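Local coordinates for hemin ABC transporter, periplasmic hemin-binding protein HutB (Vibrio cholerae, PDB 5KHL) that probably binds hemin in the periplasm and delivers it to an ABC transporter for import into the cell, at residues A[24-32]-A[248-257]; A[36-44]-A[49-60]. One frame throughout, in Å; residues are numbered along the deposited sequence.

Contact 1. Residues A[24-32]-A[248-257]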
loop_
_atom_site.group_PDB
_atom_site.type_symbol
_atom_site.label_atom_id
_atom_site.label_comp_id
_atom_site.label_asym_id
_atom_site.label_seq_id
_atom_site.Cartn_x
_atom_site.Cartn_y
_atom_site.Cartn_z
ATOM N N SER A 24 3.128 -7.648 2.153
ATOM C CA SER A 24 1.996 -7.151 2.935
ATOM C C SER A 24 0.650 -7.303 2.191
ATOM O O SER A 24 -0.339 -7.771 2.764
ATOM C CB SER A 24 2.241 -5.684 3.314
ATOM O OG SER A 24 1.256 -5.217 4.215
ATOM N N ALA A 25 0.622 -6.919 0.919
ATOM C CA ALA A 25 -0.586 -7.014 0.109
ATOM C C ALA A 25 -1.010 -8.470 -0.075
ATOM O O ALA A 25 -2.193 -8.755 -0.218
ATOM C CB ALA A 25 -0.370 -6.356 -1.262
ATOM N N VAL A 26 -0.046 -9.393 -0.079
ATOM C CA VAL A 26 -0.406 -10.813 -0.121
ATOM C C VAL A 26 -1.036 -11.250 1.206
ATOM O O VAL A 26 -2.116 -11.858 1.233
ATOM C CB VAL A 26 0.810 -11.713 -0.424
ATOM C CG1 VAL A 26 0.363 -13.152 -0.578
ATOM C CG2 VAL A 26 1.524 -11.241 -1.682
ATOM N N THR A 27 -0.355 -10.924 2.299
ATOM C CA THR A 27 -0.777 -11.343 3.627
ATOM C C THR A 27 -2.200 -10.905 3.981
ATOM O O THR A 27 -2.961 -11.697 4.525
ATOM C CB THR A 27 0.189 -10.801 4.693
ATOM O OG1 THR A 27 1.493 -11.312 4.432
ATOM C CG2 THR A 27 -0.243 -11.211 6.095
ATOM N N GLU A 28 -2.558 -9.658 3.672
ATOM C CA GLU A 28 -3.875 -9.149 4.067
ATOM C C GLU A 28 -4.970 -9.957 3.365
ATOM O O GLU A 28 -5.942 -10.358 3.995
ATOM C CB GLU A 28 -4.025 -7.627 3.800
ATOM C CG GLU A 28 -3.820 -7.177 2.363
ATOM C CD GLU A 28 -4.456 -5.816 2.025
ATOM O OE1 GLU A 28 -4.534 -4.912 2.888
ATOM O OE2 GLU A 28 -4.875 -5.654 0.861
ATOM N N LEU A 29 -4.794 -10.219 2.075
ATOM C CA LEU A 29 -5.791 -10.968 1.340
ATOM C C LEU A 29 -5.880 -12.410 1.870
ATOM O O LEU A 29 -6.984 -12.909 2.120
ATOM C CB LEU A 29 -5.492 -10.924 -0.168
ATOM C CG LEU A 29 -5.586 -9.508 -0.767
ATOM C CD1 LEU A 29 -5.358 -9.510 -2.265
ATOM C CD2 LEU A 29 -6.914 -8.854 -0.442
ATOM N N ILE A 30 -4.730 -13.047 2.090
ATOM C CA ILE A 30 -4.676 -14.400 2.662
ATOM C C ILE A 30 -5.461 -14.482 3.981
ATOM O O ILE A 30 -6.234 -15.418 4.213
ATOM C CB ILE A 30 -3.201 -14.873 2.885
ATOM C CG1 ILE A 30 -2.464 -14.949 1.546
ATOM C CG2 ILE A 30 -3.157 -16.238 3.586
ATOM C CD1 ILE A 30 -1.106 -15.599 1.608
ATOM N N LEU A 31 -5.278 -13.480 4.827
ATOM C CA LEU A 31 -6.057 -13.359 6.051
ATOM C C LEU A 31 -7.538 -13.084 5.741
ATOM O O LEU A 31 -8.420 -13.720 6.314
ATOM C CB LEU A 31 -5.474 -12.252 6.945
ATOM C CG LEU A 31 -4.390 -12.577 7.985
ATOM C CD1 LEU A 31 -3.290 -13.455 7.425
ATOM C CD2 LEU A 31 -3.786 -11.292 8.559
ATOM N N ALA A 32 -7.813 -12.158 4.821
ATOM C CA ALA A 32 -9.201 -11.758 4.534
ATOM C C ALA A 32 -10.004 -12.923 4.014
ATOM O O ALA A 32 -11.200 -13.009 4.244
ATOM C CB ALA A 32 -9.247 -10.610 3.537
ATOM N N HIS A 248 1.444 0.944 5.362
ATOM C CA HIS A 248 1.104 -0.396 4.898
ATOM C C HIS A 248 0.014 -0.390 3.838
ATOM O O HIS A 248 -0.147 -1.368 3.090
ATOM C CB HIS A 248 0.683 -1.272 6.080
ATOM C CG HIS A 248 1.815 -1.592 7.012
ATOM N ND1 HIS A 248 2.094 -0.835 8.125
ATOM C CD2 HIS A 248 2.758 -2.561 6.958
ATOM C CE1 HIS A 248 3.157 -1.337 8.738
ATOM N NE2 HIS A 248 3.578 -2.380 8.048
ATOM N N ALA A 249 -0.726 0.714 3.774
ATOM C CA ALA A 249 -1.811 0.876 2.806
ATOM C C ALA A 249 -1.267 1.358 1.478
ATOM O O ALA A 249 -2.021 1.574 0.533
ATOM C CB ALA A 249 -2.859 1.856 3.330
ATOM N N LEU A 250 0.048 1.531 1.414
ATOM C CA LEU A 250 0.686 2.077 0.227
ATOM C C LEU A 250 1.557 1.028 -0.458
ATOM O O LEU A 250 2.060 1.243 -1.566
ATOM C CB LEU A 250 1.537 3.294 0.591
ATOM C CG LEU A 250 0.927 4.404 1.449
ATOM C CD1 LEU A 250 1.861 5.609 1.473
ATOM C CD2 LEU A 250 -0.469 4.791 0.983
ATOM N N VAL A 251 1.725 -0.106 0.209
ATOM C CA VAL A 251 2.650 -1.138 -0.240
ATOM C C VAL A 251 1.925 -2.338 -0.856
ATOM O O VAL A 251 0.995 -2.884 -0.265
ATOM C CB VAL A 251 3.569 -1.592 0.945
ATOM C CG1 VAL A 251 3.832 -3.095 0.934
ATOM C CG2 VAL A 251 4.878 -0.805 0.924
ATOM N N GLY A 252 2.324 -2.715 -2.067
ATOM C CA GLY A 252 1.840 -3.952 -2.639
ATOM C C GLY A 252 0.884 -4.123 -3.828
ATOM O O GLY A 252 0.873 -5.234 -4.357
ATOM N N GLY A 253 0.066 -3.155 -4.263
ATOM C CA GLY A 253 -0.135 -1.827 -3.721
ATOM C C GLY A 253 -1.528 -1.467 -3.191
ATOM O O GLY A 253 -1.660 -1.296 -1.978
ATOM N N LEU A 254 -2.558 -1.314 -4.036
ATOM C CA LEU A 254 -3.882 -0.903 -3.493
ATOM C C LEU A 254 -4.614 -2.072 -2.861
ATOM O O LEU A 254 -4.939 -3.047 -3.522
ATOM C CB LEU A 254 -4.791 -0.262 -4.544
ATOM C CG LEU A 254 -6.100 0.354 -3.972
ATOM C CD1 LEU A 254 -5.914 1.775 -3.423
ATOM C CD2 LEU A 254 -7.270 0.323 -4.972
ATOM N N GLY A 255 -4.885 -1.967 -1.570
ATOM C CA GLY A 255 -5.432 -3.092 -0.836
ATOM C C GLY A 255 -6.555 -2.735 0.117
ATOM O O GLY A 255 -7.154 -1.662 0.012
ATOM N N LEU A 256 -6.837 -3.647 1.048
ATOM C CA LEU A 256 -7.949 -3.488 1.974
ATOM C C LEU A 256 -7.681 -2.362 2.964
ATOM O O LEU A 256 -8.575 -1.555 3.269
ATOM C CB LEU A 256 -8.213 -4.792 2.714
ATOM C CG LEU A 256 -8.410 -6.013 1.811
ATOM C CD1 LEU A 256 -8.808 -7.219 2.646
ATOM C CD2 LEU A 256 -9.454 -5.747 0.717
ATOM N N LYS A 257 -6.444 -2.313 3.454
ATOM C CA LYS A 257 -5.973 -1.213 4.297
ATOM C C LYS A 257 -6.048 0.142 3.570
ATOM O O LYS A 257 -6.410 1.149 4.170
ATOM C CB LYS A 257 -4.537 -1.481 4.760
ATOM C CG LYS A 257 -4.062 -0.595 5.903
ATOM C CD LYS A 257 -4.847 -0.861 7.188
ATOM C CE LYS A 257 -5.010 0.416 8.025
ATOM N NZ LYS A 257 -3.711 0.987 8.460
HETATM O O HOH W 1 -3.255 -2.130 1.694
#
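Helix 24-32 meets residues 248-255, a short 3-10 turn and a loop, and the first residues of helix 256-269, its backbone coming closest where the CA atoms of Ala-25 and Gly-252 lie 4.8 Å apart. Glu-28 carries the polar part. Glu-28 OE2 accepts a bond from Leu-256 N at 2.8 Å, and Glu-28 OE1 one from Lys-257 N at 3.3 Å, the latter almost straight at 173°. Both donors meet the carboxylate on its syn side, somewhat out of its plane. Starting from a CG wedged between backbone N and carbonyl carbon (chi1 58°), the extended chain carries the carboxylate to the N-H groups at the start of helix 256-269. Because Gly-255 is the N-cap residue, the carboxylate faces the positive end of that helix, which would probably favour its negative charge. In this bilobal periplasmic binding protein, the pairing ties the start of the C-terminal helix to the first helix of the N-terminal lobe. A water bonded to Glu-28 OE1 makes a weak second bond to His-248 O. Leu-256 lays CD1 against Ala-32 CB at 3.5 Å and CG against Leu-29 CD2 at 3.9 Å. Ala-25 CB rests on the bare backbone of Gly-252, 3.5 Å from its O.

Contact 2. Residues A[36-44]-A[49-60]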
loop_
_atom_site.group_PDB
_atom_site.type_symbol
_atom_site.label_atom_id
_atom_site.label_comp_id
_atom_site.label_asym_id
_atom_site.label_seq_id
_atom_site.Cartn_x
_atom_site.Cartn_y
_atom_site.Cartn_z
ATOM N N GLU A 36 -5.329 -17.922 6.970
ATOM C CA GLU A 36 -4.102 -17.683 7.733
ATOM C C GLU A 36 -3.412 -18.968 8.219
ATOM O O GLU A 36 -2.220 -18.974 8.429
ATOM C CB GLU A 36 -4.373 -16.763 8.931
ATOM C CG GLU A 36 -5.572 -17.145 9.759
ATOM C CD GLU A 36 -5.693 -16.306 11.020
ATOM O OE1 GLU A 36 -4.711 -15.626 11.383
ATOM O OE2 GLU A 36 -6.773 -16.331 11.653
ATOM N N GLN A 37 -4.151 -20.063 8.370
ATOM C CA GLN A 37 -3.558 -21.321 8.853
ATOM C C GLN A 37 -2.608 -21.923 7.817
ATOM O O GLN A 37 -1.850 -22.838 8.127
ATOM C CB GLN A 37 -4.650 -22.338 9.224
ATOM C CG GLN A 37 -5.540 -22.764 8.063
ATOM C CD GLN A 37 -6.511 -21.670 7.616
ATOM O OE1 GLN A 37 -6.674 -20.656 8.298
ATOM N NE2 GLN A 37 -7.155 -21.872 6.462
ATOM N N GLN A 38 -2.651 -21.394 6.594
ATOM C CA GLN A 38 -1.790 -21.851 5.503
ATOM C C GLN A 38 -0.423 -21.165 5.483
ATOM O O GLN A 38 0.520 -21.674 4.878
ATOM C CB GLN A 38 -2.491 -21.637 4.163
ATOM C CG GLN A 38 -3.799 -22.387 4.044
ATOM C CD GLN A 38 -4.416 -22.254 2.662
ATOM O OE1 GLN A 38 -3.731 -21.917 1.696
ATOM N NE2 GLN A 38 -5.713 -22.514 2.564
ATOM N N LEU A 39 -0.326 -20.003 6.128
ATOM C CA LEU A 39 0.938 -19.293 6.248
ATOM C C LEU A 39 1.908 -20.067 7.146
ATOM O O LEU A 39 1.523 -20.568 8.198
ATOM C CB LEU A 39 0.729 -17.881 6.814
ATOM C CG LEU A 39 0.064 -16.802 5.958
ATOM C CD1 LEU A 39 -0.266 -15.604 6.827
ATOM C CD2 LEU A 39 0.983 -16.389 4.842
ATOM N N VAL A 40 3.156 -20.160 6.701
ATOM C CA VAL A 40 4.246 -20.658 7.533
ATOM C C VAL A 40 5.237 -19.546 7.826
ATOM O O VAL A 40 6.037 -19.659 8.730
ATOM C CB VAL A 40 5.002 -21.827 6.875
ATOM C CG1 VAL A 40 4.078 -23.007 6.701
ATOM C CG2 VAL A 40 5.611 -21.398 5.542
ATOM N N ALA A 41 5.167 -18.466 7.055
ATOM C CA ALA A 41 6.080 -17.340 7.222
ATOM C C ALA A 41 5.613 -16.152 6.397
ATOM O O ALA A 41 4.945 -16.312 5.397
ATOM C CB ALA A 41 7.491 -17.741 6.819
ATOM N N VAL A 42 6.002 -14.958 6.817
ATOM C CA VAL A 42 5.627 -13.720 6.155
ATOM C C VAL A 42 6.871 -12.856 6.016
ATOM O O VAL A 42 7.914 -13.188 6.552
ATOM C CB VAL A 42 4.539 -12.946 6.936
ATOM C CG1 VAL A 42 3.406 -13.868 7.305
ATOM C CG2 VAL A 42 5.112 -12.313 8.198
ATOM N N ASP A 43 6.764 -11.744 5.299
ATOM C CA ASP A 43 7.913 -10.872 5.103
ATOM C C ASP A 43 7.909 -9.795 6.183
ATOM O O ASP A 43 6.984 -9.746 6.976
ATOM C CB ASP A 43 7.872 -10.247 3.713
ATOM C CG ASP A 43 6.774 -9.215 3.593
ATOM O OD1 ASP A 43 5.596 -9.606 3.645
ATOM O OD2 ASP A 43 7.080 -8.019 3.471
ATOM N N VAL A 44 8.919 -8.929 6.212
ATOM C CA VAL A 44 8.998 -7.901 7.251
ATOM C C VAL A 44 7.821 -6.920 7.225
ATOM O O VAL A 44 7.376 -6.468 8.288
ATOM C CB VAL A 44 10.303 -7.082 7.155
ATOM C CG1 VAL A 44 11.504 -7.950 7.515
ATOM C CG2 VAL A 44 10.458 -6.477 5.764
ATOM N N PRO A 49 -1.187 -11.713 13.360
ATOM C CA PRO A 49 -1.338 -11.648 14.822
ATOM C C PRO A 49 -0.170 -12.307 15.548
ATOM O O PRO A 49 0.327 -13.350 15.121
ATOM C CB PRO A 49 -2.644 -12.400 15.080
ATOM C CG PRO A 49 -2.841 -13.265 13.879
ATOM C CD PRO A 49 -2.198 -12.567 12.717
ATOM N N SER A 50 0.263 -11.674 16.633
ATOM C CA SER A 50 1.355 -12.168 17.471
ATOM C C SER A 50 1.186 -13.645 17.766
ATOM O O SER A 50 2.140 -14.405 17.730
ATOM C CB SER A 50 1.415 -11.388 18.780
ATOM O OG SER A 50 1.487 -9.997 18.543
ATOM N N SER A 51 -0.055 -14.039 18.016
ATOM C CA SER A 51 -0.404 -15.407 18.383
ATOM C C SER A 51 0.105 -16.493 17.423
ATOM O O SER A 51 0.335 -17.633 17.829
ATOM C CB SER A 51 -1.931 -15.516 18.515
ATOM O OG SER A 51 -2.582 -14.385 17.959
ATOM N N LEU A 52 0.280 -16.139 16.156
ATOM C CA LEU A 52 0.606 -17.118 15.118
ATOM C C LEU A 52 2.041 -17.616 15.230
ATOM O O LEU A 52 2.367 -18.695 14.730
ATOM C CB LEU A 52 0.372 -16.505 13.741
ATOM C CG LEU A 52 -0.742 -17.097 12.878
ATOM C CD1 LEU A 52 -1.777 -17.825 13.719
ATOM C CD2 LEU A 52 -1.409 -16.001 12.059
ATOM N N ASN A 53 2.886 -16.815 15.882
ATOM C CA ASN A 53 4.315 -17.087 15.990
ATOM C C ASN A 53 4.962 -17.336 14.617
ATOM O O ASN A 53 5.815 -18.216 14.469
ATOM C CB ASN A 53 4.563 -18.281 16.929
ATOM C CG ASN A 53 4.176 -17.982 18.382
ATOM O OD1 ASN A 53 4.152 -16.831 18.808
ATOM N ND2 ASN A 53 3.878 -19.030 19.147
ATOM N N LEU A 54 4.547 -16.566 13.610
ATOM C CA LEU A 54 5.074 -16.777 12.266
ATOM C C LEU A 54 6.486 -16.210 12.151
ATOM O O LEU A 54 6.747 -15.107 12.586
ATOM C CB LEU A 54 4.164 -16.154 11.213
ATOM C CG LEU A 54 2.849 -16.878 10.884
ATOM C CD1 LEU A 54 1.956 -15.985 10.031
ATOM C CD2 LEU A 54 3.110 -18.193 10.158
ATOM N N PRO A 55 7.409 -16.983 11.585
ATOM C CA PRO A 55 8.740 -16.445 11.306
ATOM C C PRO A 55 8.692 -15.405 10.191
ATOM O O PRO A 55 7.791 -15.455 9.320
ATOM C CB PRO A 55 9.534 -17.677 10.874
ATOM C CG PRO A 55 8.527 -18.610 10.347
ATOM C CD PRO A 55 7.285 -18.392 11.164
ATOM N N THR A 56 9.631 -14.460 10.242
ATOM C CA THR A 56 9.771 -13.497 9.170
ATOM C C THR A 56 10.807 -14.035 8.228
ATOM O O THR A 56 11.430 -15.054 8.480
ATOM C CB THR A 56 10.167 -12.092 9.638
ATOM O OG1 THR A 56 11.237 -12.162 10.588
ATOM C CG2 THR A 56 8.974 -11.410 10.263
ATOM N N VAL A 57 11.000 -13.331 7.140
ATOM C CA VAL A 57 11.648 -13.927 6.011
ATOM C C VAL A 57 12.459 -12.793 5.406
ATOM O O VAL A 57 13.221 -12.961 4.458
ATOM C CB VAL A 57 10.558 -14.587 5.110
ATOM C CG1 VAL A 57 10.680 -14.233 3.646
ATOM C CG2 VAL A 57 10.477 -16.098 5.366
ATOM N N GLY A 58 12.342 -11.644 6.063
ATOM C CA GLY A 58 13.137 -10.494 5.722
ATOM C C GLY A 58 12.450 -9.690 4.632
ATOM O O GLY A 58 11.226 -9.623 4.558
ATOM N N TYR A 59 13.260 -9.078 3.789
ATOM C CA TYR A 59 12.787 -8.197 2.737
ATOM C C TYR A 59 12.694 -8.977 1.435
ATOM O O TYR A 59 13.644 -9.664 1.056
ATOM C CB TYR A 59 13.718 -6.990 2.598
ATOM C CG TYR A 59 13.626 -6.045 3.778
ATOM C CD1 TYR A 59 13.244 -4.720 3.607
ATOM C CD2 TYR A 59 13.907 -6.481 5.068
ATOM C CE1 TYR A 59 13.156 -3.857 4.686
ATOM C CE2 TYR A 59 13.815 -5.634 6.141
ATOM C CZ TYR A 59 13.441 -4.322 5.949
ATOM O OH TYR A 59 13.352 -3.474 7.028
ATOM N N HIS A 60 11.548 -8.873 0.760
ATOM C CA HIS A 60 11.259 -9.746 -0.377
ATOM C C HIS A 60 12.236 -9.523 -1.528
ATOM O O HIS A 60 12.330 -10.351 -2.433
ATOM C CB HIS A 60 9.816 -9.562 -0.855
ATOM C CG HIS A 60 9.497 -8.176 -1.319
ATOM N ND1 HIS A 60 8.923 -7.231 -0.493
ATOM C CD2 HIS A 60 9.661 -7.571 -2.518
ATOM C CE1 HIS A 60 8.753 -6.109 -1.163
ATOM N NE2 HIS A 60 9.197 -6.288 -2.399
#
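Ala-41 to Val-44 run alongside Pro-55 to Gly-58 in the same direction, each residue facing the partner fourteen positions on. Two backbone bonds fix this register: Val-42 N to Pro-55 O at 3.1 Å, with the donor nearly in line with the carbonyl (165°), and Val-44 N to Gly-58 O at 2.9 Å, where the donor is tilted from the carbonyl plane. Leu-54 is a prominent bump. Its forked end fits a hollow formed by Leu-39, Val-40 and Val-42: Leu-54 CD1 sits 3.7 Å from Val-42 CG1 and 3.9 Å from Leu-39 CD1, while Leu-54 CD2 presses on the backbone, 3.4 Å from Val-40 C. Leu-54 crosses both Leu-39 and Val-42 at about a right angle, and having CG beside its own backbone N (chi1 -75°) aims the fork at them. Next along, the small Ala-41 methyl touches both Pro-55 and Val-57, which meet it from directions roughly at a right angle, its CB 3.8 Å from Pro-55 CG and 3.7 Å from Val-57 CG2. At the far end Val-44 stands on the Tyr-59 ring, CG2 over the centre of one face at 3.5 Å from the centroid and 11° off the normal, a clear CH-pi contact. At the other end the Glu-36 carboxylate crosses Leu-52 obliquely, OE1 lying against CD2. Asp-43 touches Gly-58 O with its CB, OD2 lies near the edge of the His-60 ring, and the carboxylate is hydrogen-bonded by Ser-46 (OD1) and Thr-45 (OD2). Strand 39-42 is an outermost strand of the four-stranded parallel sheet. Its backbone bonds to Ile-19 and Ser-21 of strand 19-21 on one side, and the loop 49-60 lines its other edge, while Leu-39 also packs on Ile-30 and Leu-31 of helix 24-32.

The centres of the two contacts lie about 14 Å apart, and helix 24-32 and strand 39-42 follow each other in the chain. With strand 19-21 these form a beta-alpha-beta crossover, since the two strands are parallel neighbours in the four-stranded sheet. Contact 2 is local and nested within the long loop that contact 1 closes, the latter bringing residues more than 200 positions apart together. They touch directly: Leu-31 CD1 lies 3.8 Å from Leu-39 CD1. Thr-45 OG1 joins them too, bonding to both Ser-24 N and Asp-43 OD2. Contact 2 thus builds the sheet's outer edge in the N-terminal lobe, and contact 1 fastens that lobe's first helix to the C-terminal part of the chain.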